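Local coordinates for protein adenylate kinase (Cryptosporidium parvum Iowa II, PDB 3BE4) that probably catalyses reversible phosphoryl transfer from ATP to AMP and here holds the two-substrate mimic bis(adenosine)-5'-pentaphosphate, at residues 86-91 with 99-104; 32-37 with 71-76. One frame throughout, in Å; residues are numbered along the deposited sequence. Where two conformers were deposited one is given.

Interactions 1 and 2 lie side by side in the P-loop core of the adenylate kinase fold, their centres about 8 Å apart. They come in series along the chain: residues 32-37 with 71-76 first, then 86-91 with 99-104. Strands 32-35 and 86-89 are neighbours in the five-stranded parallel sheet, with 32-35 at its edge. Interaction 2 packs the edge strand and the start of helix 36-45 on helix 66-78. Interaction 1 packs strand 86-89 and the loop after it on helix 95-108. H33 NE2 and D89 OD2 join the two strands at 2.7 Å. Both contacts end at the same adenine of AP5, so together they shape one nucleoside pocket, probably that of AMP.

Interaction 1. Residues 86-91 with 99-104; sequences FVLDGF and EGLAKI. With AP5 (bis(adenosine)-5'-pentaphosphate), chain C.
L88 and L101 meet tip to tip, with L88 CD1 3.5 Å from L101 CD2. The other methyl, L101 CD1, lies further from the same L88 carbon. F91 makes the second touch. F91 CE2 comes to 4.0 Å from L101 CB. This CB meets the rim of the ring at a slant, neither over the face nor at the edge. L88 CD1 also sits at the edge of the F91 ring, in its plane. L101 therefore packs against two side chains that already touch each other. F91 CG is anti to the backbone N (chi1 174°), which brings the CE2 side of the ring up to helix 95-108.

The partners are set by the sheet and its flanking helices. L88 and L101 both rest on I9 of strand 7-12, and L88 also touches L34 of the edge strand. V69, L70 and V73 of helix 66-78 pack on F91. On the ligand side, G90 O accepts a hydrogen bond from AP5 N6A at 3.0 Å. The bond is bent, with an N-H...O angle of 137°. R93 NE also donates to G90 O, so this carbonyl is gripped twice. F91 CD1 lies 3.6 Å from AP5 N6A, which sits at the edge of the ring. Between helix 95-108 and strand 86-89 with the loop after it, the chemistry is purely apolar, whereas the backbone carbonyl of G90 reads the amino group of adenine. The packing of F91 thus ties one wall of the nucleoside pocket to helix 95-108.

Interaction 2. Residues 32-37 with 71-76; sequences AHLSTG and GLVKEK. With AP5 (bis(adenosine)-5'-pentaphosphate), chain C.
T36 faces V73 of helix 66-78 with its methyl and the adenine of AP5 with its hydroxyl. Starting at CB, the side chain is already close to the base: T36 CB is 3.4 Å from AP5 N7A. The two branches then part. OG1 stands between the backbone N and the carbonyl carbon (chi1 34°), well short of the usual 60°. There it donates a hydrogen bond to AP5 N7A, 2.8 Å from T36 OG1 to that nitrogen. The methyl branch, T36 CG2, is 3.5 Å from V73 CG2. Both T36 and V73 also touch F91.

Further back on the strand, L34 CD2 lies 3.7 Å from K76 CG, and K76 CB is close as well. L34 and K76 lie alongside each other and run in opposite senses. CB and CG of the lysine lie on the leucine methyl, and the bend at chi2 (-84°) turns the rest of the chain off L34. L34 CD2 approaches V73 CG1 more loosely, at 4.4 Å. L34 is backed by L88 on the neighbouring strand and by M39 of helix 36-45.

S35 is the N-cap of helix 36-45, its OG bonded to D38 N, which probably helps set the turn into the helix, where T36 sits. The contact with helix 66-78 is wholly apolar. The T36 hydroxyl takes no part in it and donates to N7A, an acceptor of the purine.

Interaction 1. Residues 86-91 with 99-104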
# COMPACT_ATOMS: atom_id res chain seq x y z
N PHE A 86 -12.01 4.88 -1.86
CA PHE A 86 -10.92 3.88 -2.00
C PHE A 86 -9.72 4.47 -1.27
O PHE A 86 -9.60 5.65 -1.00
CB PHE A 86 -10.53 3.76 -3.51
CG PHE A 86 -10.16 5.04 -4.23
CD1 PHE A 86 -8.86 5.53 -4.14
CD2 PHE A 86 -11.09 5.67 -5.13
CE1 PHE A 86 -8.47 6.70 -4.83
CE2 PHE A 86 -10.71 6.81 -5.84
CZ PHE A 86 -9.38 7.34 -5.69
N VAL A 87 -8.86 3.49 -0.89
CA VAL A 87 -7.52 3.85 -0.42
C VAL A 87 -6.48 3.05 -1.23
O VAL A 87 -6.52 1.83 -1.27
CB VAL A 87 -7.34 3.64 1.12
CG1 VAL A 87 -7.75 2.22 1.62
CG2 VAL A 87 -5.91 4.00 1.49
N LEU A 88 -5.69 3.81 -1.96
CA LEU A 88 -4.58 3.24 -2.85
C LEU A 88 -3.31 3.19 -2.03
O LEU A 88 -2.99 4.10 -1.31
CB LEU A 88 -4.39 4.14 -4.08
CG LEU A 88 -5.62 4.36 -4.88
CD1 LEU A 88 -5.31 5.27 -6.13
CD2 LEU A 88 -6.36 3.20 -5.25
N ASP A 89 -2.61 2.00 -2.10
CA ASP A 89 -1.56 1.73 -1.14
C ASP A 89 -0.44 1.11 -2.07
O ASP A 89 -0.52 0.01 -2.63
CB ASP A 89 -2.19 0.63 -0.21
CG ASP A 89 -1.15 -0.19 0.56
OD1 ASP A 89 0.12 0.05 0.42
OD2 ASP A 89 -1.65 -1.11 1.31
N GLY A 90 0.59 1.95 -2.15
CA GLY A 90 1.69 1.47 -3.06
C GLY A 90 1.43 1.83 -4.50
O GLY A 90 1.99 1.19 -5.38
N PHE A 91 0.38 2.59 -4.76
CA PHE A 91 0.07 3.05 -6.15
C PHE A 91 -0.57 4.37 -5.93
O PHE A 91 -1.44 4.50 -5.08
CB PHE A 91 -0.96 2.09 -6.84
CG PHE A 91 -1.40 2.59 -8.15
CD1 PHE A 91 -0.75 2.18 -9.33
CD2 PHE A 91 -2.38 3.55 -8.21
CE1 PHE A 91 -1.16 2.77 -10.58
CE2 PHE A 91 -2.79 4.08 -9.48
CZ PHE A 91 -2.15 3.73 -10.62
N GLU A 99 -0.03 10.19 -13.33
CA GLU A 99 -0.71 10.82 -14.50
C GLU A 99 -1.80 9.86 -15.01
O GLU A 99 -2.85 10.33 -15.50
CB GLU A 99 0.33 11.15 -15.60
CG GLU A 99 1.39 12.16 -15.12
CD GLU A 99 2.55 12.31 -16.06
OE1 GLU A 99 2.94 11.31 -16.76
OE2 GLU A 99 3.11 13.46 -16.01
N GLY A 100 -1.51 8.55 -15.03
CA GLY A 100 -2.44 7.55 -15.56
C GLY A 100 -3.63 7.55 -14.62
O GLY A 100 -4.75 7.53 -15.07
N LEU A 101 -3.40 7.59 -13.31
CA LEU A 101 -4.53 7.71 -12.38
C LEU A 101 -5.39 8.99 -12.56
O LEU A 101 -6.65 8.90 -12.49
CB LEU A 101 -4.04 7.65 -10.90
CG LEU A 101 -5.18 7.77 -9.80
CD1 LEU A 101 -6.20 6.64 -9.93
CD2 LEU A 101 -4.52 7.84 -8.43
N ALA A 102 -4.72 10.14 -12.78
CA ALA A 102 -5.46 11.40 -13.00
C ALA A 102 -6.42 11.23 -14.21
O ALA A 102 -7.53 11.69 -14.16
CB ALA A 102 -4.39 12.49 -13.29
N LYS A 103 -6.01 10.50 -15.24
CA LYS A 103 -6.84 10.23 -16.45
C LYS A 103 -8.00 9.34 -16.11
O LYS A 103 -9.13 9.58 -16.55
CB LYS A 103 -6.00 9.60 -17.57
CG LYS A 103 -4.96 10.59 -18.08
CD LYS A 103 -4.11 10.03 -19.28
CE LYS A 103 -2.82 10.84 -19.50
NZ LYS A 103 -1.96 9.85 -20.30
N ILE A 104 -7.75 8.30 -15.30
CA ILE A 104 -8.81 7.39 -14.91
C ILE A 104 -9.81 8.17 -14.14
O ILE A 104 -11.06 8.06 -14.42
CB ILE A 104 -8.24 6.24 -14.00
CG1 ILE A 104 -7.48 5.24 -14.79
CG2 ILE A 104 -9.43 5.55 -13.24
CD1 ILE A 104 -6.57 4.25 -13.92
PA AP5 C . 3.97 -4.15 -1.81
O1A AP5 C . 3.26 -5.44 -1.36
O2A AP5 C . 3.24 -2.89 -1.78
O3A AP5 C . 5.34 -4.01 -0.99
PB AP5 C . 6.17 -2.72 -0.58
O1B AP5 C . 5.96 -1.63 -1.51
O2B AP5 C . 7.59 -3.21 -0.26
O3B AP5 C . 5.38 -2.34 0.86
PG AP5 C . 4.96 -3.28 2.03
O1G AP5 C . 6.14 -4.10 2.41
O2G AP5 C . 3.70 -3.94 1.62
O3G AP5 C . 4.74 -2.13 3.09
PD AP5 C . 3.45 -1.54 3.90
O1D AP5 C . 2.25 -2.22 3.39
O2D AP5 C . 3.60 -0.08 3.85
O3D AP5 C . 3.79 -1.96 5.40
PE AP5 C . 3.06 -3.04 6.31
O1E AP5 C . 3.10 -4.31 5.64
O2E AP5 C . 1.72 -2.54 6.80
O5F AP5 C . 4.53 -4.27 -3.30
C5F AP5 C . 5.15 -5.54 -3.56
C4F AP5 C . 6.02 -5.26 -4.85
O4F AP5 C . 5.15 -5.33 -5.95
C3F AP5 C . 6.73 -3.97 -4.98
O3F AP5 C . 7.97 -3.97 -4.30
C2F AP5 C . 6.91 -3.99 -6.51
O2F AP5 C . 7.87 -5.04 -6.92
C1F AP5 C . 5.54 -4.43 -7.00
N9A AP5 C . 4.65 -3.31 -7.11
C8A AP5 C . 3.54 -3.11 -6.24
N7A AP5 C . 2.89 -2.01 -6.58
C5A AP5 C . 3.54 -1.48 -7.72
C6A AP5 C . 3.25 -0.40 -8.52
N6A AP5 C . 2.35 0.57 -8.32
N1A AP5 C . 4.16 -0.21 -9.60
C2A AP5 C . 5.09 -1.12 -9.81
N3A AP5 C . 5.40 -2.20 -9.07
C4A AP5 C . 4.51 -2.42 -8.00
O5J AP5 C . 3.98 -2.99 7.59
C5J AP5 C . 5.37 -3.59 7.54
C4J AP5 C . 5.61 -4.12 8.97
O4J AP5 C . 5.61 -3.12 10.00
C3J AP5 C . 4.63 -5.24 9.34
O3J AP5 C . 5.32 -6.23 10.08
C2J AP5 C . 3.77 -4.45 10.27
O2J AP5 C . 3.18 -5.29 11.25
C1J AP5 C . 4.59 -3.53 11.06
N9B AP5 C . 4.07 -2.27 11.50
C8B AP5 C . 3.09 -1.51 10.86
N7B AP5 C . 2.94 -0.37 11.56
C5B AP5 C . 3.80 -0.40 12.63
C6B AP5 C . 4.20 0.58 13.60
N6B AP5 C . 3.59 1.77 13.63
N1B AP5 C . 5.15 0.23 14.51
C2B AP5 C . 5.82 -1.00 14.39
N3B AP5 C . 5.54 -1.94 13.43
C4B AP5 C . 4.59 -1.60 12.48

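Interaction 2. Residues 32-37 with 71-76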
# COMPACT_ATOMS: atom_id res chain seq x y z
N ALA A 32 -12.60 0.90 -0.50
CA ALA A 32 -11.98 -0.30 -1.13
C ALA A 32 -10.45 -0.15 -0.94
O ALA A 32 -10.00 0.97 -1.15
CB ALA A 32 -12.24 -0.21 -2.61
N HIS A 33 -9.75 -1.19 -0.49
CA HIS A 33 -8.34 -1.03 -0.32
C HIS A 33 -7.69 -1.62 -1.61
O HIS A 33 -7.84 -2.84 -1.88
CB HIS A 33 -7.97 -1.87 0.85
CG HIS A 33 -6.50 -1.96 1.04
ND1 HIS A 33 -5.94 -3.05 1.64
CD2 HIS A 33 -5.49 -1.09 0.74
CE1 HIS A 33 -4.61 -2.90 1.68
NE2 HIS A 33 -4.32 -1.69 1.19
N LEU A 34 -6.92 -0.81 -2.35
CA LEU A 34 -6.22 -1.31 -3.48
C LEU A 34 -4.70 -1.28 -3.30
O LEU A 34 -4.16 -0.18 -3.38
CB LEU A 34 -6.57 -0.48 -4.71
CG LEU A 34 -7.95 -0.66 -5.46
CD1 LEU A 34 -9.02 -0.11 -4.73
CD2 LEU A 34 -7.96 0.12 -6.81
N SER A 35 -4.11 -2.40 -2.88
CA SER A 35 -2.69 -2.53 -2.76
C SER A 35 -2.28 -3.19 -4.05
O SER A 35 -2.62 -4.38 -4.20
CB SER A 35 -2.36 -3.38 -1.54
OG SER A 35 -1.05 -3.92 -1.60
N THR A 36 -1.50 -2.49 -4.96
CA THR A 36 -1.14 -3.16 -6.12
C THR A 36 -0.09 -4.30 -5.82
O THR A 36 -0.08 -5.30 -6.60
CB THR A 36 -0.47 -2.16 -7.07
OG1 THR A 36 0.23 -1.24 -6.30
CG2 THR A 36 -1.57 -1.38 -7.84
N GLY A 37 0.59 -4.25 -4.70
CA GLY A 37 1.50 -5.40 -4.35
C GLY A 37 0.61 -6.62 -3.97
O GLY A 37 0.87 -7.72 -4.47
N GLY A 71 -3.27 -1.09 -15.61
CA GLY A 71 -4.32 -2.01 -16.14
C GLY A 71 -5.11 -2.58 -14.99
O GLY A 71 -6.34 -2.66 -15.04
N LEU A 72 -4.38 -3.00 -13.98
CA LEU A 72 -5.06 -3.68 -12.81
C LEU A 72 -5.86 -2.65 -12.05
O LEU A 72 -7.02 -3.00 -11.60
CB LEU A 72 -4.07 -4.31 -11.84
CG LEU A 72 -3.23 -5.47 -12.41
CD1 LEU A 72 -2.19 -5.86 -11.31
CD2 LEU A 72 -4.16 -6.57 -12.83
N VAL A 73 -5.36 -1.43 -11.88
CA VAL A 73 -6.14 -0.41 -11.13
C VAL A 73 -7.35 0.01 -11.98
O VAL A 73 -8.46 0.16 -11.47
CB VAL A 73 -5.26 0.73 -10.78
CG1 VAL A 73 -6.04 1.96 -10.30
CG2 VAL A 73 -4.14 0.16 -9.74
N LYS A 74 -7.14 0.29 -13.28
CA LYS A 74 -8.25 0.71 -14.11
C LYS A 74 -9.36 -0.36 -14.06
O LYS A 74 -10.53 0.03 -14.07
CB LYS A 74 -7.69 0.76 -15.57
CG LYS A 74 -8.76 1.29 -16.59
CD LYS A 74 -8.17 1.99 -17.83
CE LYS A 74 -9.35 2.69 -18.56
NZ LYS A 74 -10.20 1.72 -19.27
N GLU A 75 -9.02 -1.64 -14.06
CA GLU A 75 -9.96 -2.72 -14.07
C GLU A 75 -10.83 -2.55 -12.81
O GLU A 75 -12.12 -2.65 -12.86
CB GLU A 75 -9.26 -4.06 -14.06
CG GLU A 75 -10.23 -5.22 -13.97
CD GLU A 75 -9.56 -6.58 -14.05
OE1 GLU A 75 -8.53 -6.83 -13.37
OE2 GLU A 75 -10.14 -7.46 -14.73
N LYS A 76 -10.22 -2.19 -11.68
CA LYS A 76 -11.08 -2.03 -10.42
C LYS A 76 -12.05 -0.92 -10.57
O LYS A 76 -13.28 -1.00 -10.19
CB LYS A 76 -10.21 -1.67 -9.23
CG LYS A 76 -9.17 -2.73 -8.87
CD LYS A 76 -9.77 -3.81 -8.01
CE LYS A 76 -9.02 -5.13 -8.23
NZ LYS A 76 -9.89 -6.26 -7.71
PA AP5 C . 3.97 -4.15 -1.81
O1A AP5 C . 3.26 -5.44 -1.36
O2A AP5 C . 3.24 -2.89 -1.78
O3A AP5 C . 5.34 -4.01 -0.99
PB AP5 C . 6.17 -2.72 -0.58
O1B AP5 C . 5.96 -1.63 -1.51
O2B AP5 C . 7.59 -3.21 -0.26
O3B AP5 C . 5.38 -2.34 0.86
PG AP5 C . 4.96 -3.28 2.03
O1G AP5 C . 6.14 -4.10 2.41
O2G AP5 C . 3.70 -3.94 1.62
O3G AP5 C . 4.74 -2.13 3.09
PD AP5 C . 3.45 -1.54 3.90
O1D AP5 C . 2.25 -2.22 3.39
O2D AP5 C . 3.60 -0.08 3.85
O3D AP5 C . 3.79 -1.96 5.40
PE AP5 C . 3.06 -3.04 6.31
O1E AP5 C . 3.10 -4.31 5.64
O2E AP5 C . 1.72 -2.54 6.80
O5F AP5 C . 4.53 -4.27 -3.30
C5F AP5 C . 5.15 -5.54 -3.56
C4F AP5 C . 6.02 -5.26 -4.85
O4F AP5 C . 5.15 -5.33 -5.95
C3F AP5 C . 6.73 -3.97 -4.98
O3F AP5 C . 7.97 -3.97 -4.30
C2F AP5 C . 6.91 -3.99 -6.51
O2F AP5 C . 7.87 -5.04 -6.92
C1F AP5 C . 5.54 -4.43 -7.00
N9A AP5 C . 4.65 -3.31 -7.11
C8A AP5 C . 3.54 -3.11 -6.24
N7A AP5 C . 2.89 -2.01 -6.58
C5A AP5 C . 3.54 -1.48 -7.72
C6A AP5 C . 3.25 -0.40 -8.52
N6A AP5 C . 2.35 0.57 -8.32
N1A AP5 C . 4.16 -0.21 -9.60
C2A AP5 C . 5.09 -1.12 -9.81
N3A AP5 C . 5.40 -2.20 -9.07
C4A AP5 C . 4.51 -2.42 -8.00
O5J AP5 C . 3.98 -2.99 7.59
C5J AP5 C . 5.37 -3.59 7.54
C4J AP5 C . 5.61 -4.12 8.97
O4J AP5 C . 5.61 -3.12 10.00
C3J AP5 C . 4.63 -5.24 9.34
O3J AP5 C . 5.32 -6.23 10.08
C2J AP5 C . 3.77 -4.45 10.27
O2J AP5 C . 3.18 -5.29 11.25
C1J AP5 C . 4.59 -3.53 11.06
N9B AP5 C . 4.07 -2.27 11.50
C8B AP5 C . 3.09 -1.51 10.86
N7B AP5 C . 2.94 -0.37 11.56
C5B AP5 C . 3.80 -0.40 12.63
C6B AP5 C . 4.20 0.58 13.60
N6B AP5 C . 3.59 1.77 13.63
N1B AP5 C . 5.15 0.23 14.51
C2B AP5 C . 5.82 -1.00 14.39
N3B AP5 C . 5.54 -1.94 13.43
C4B AP5 C . 4.59 -1.60 12.48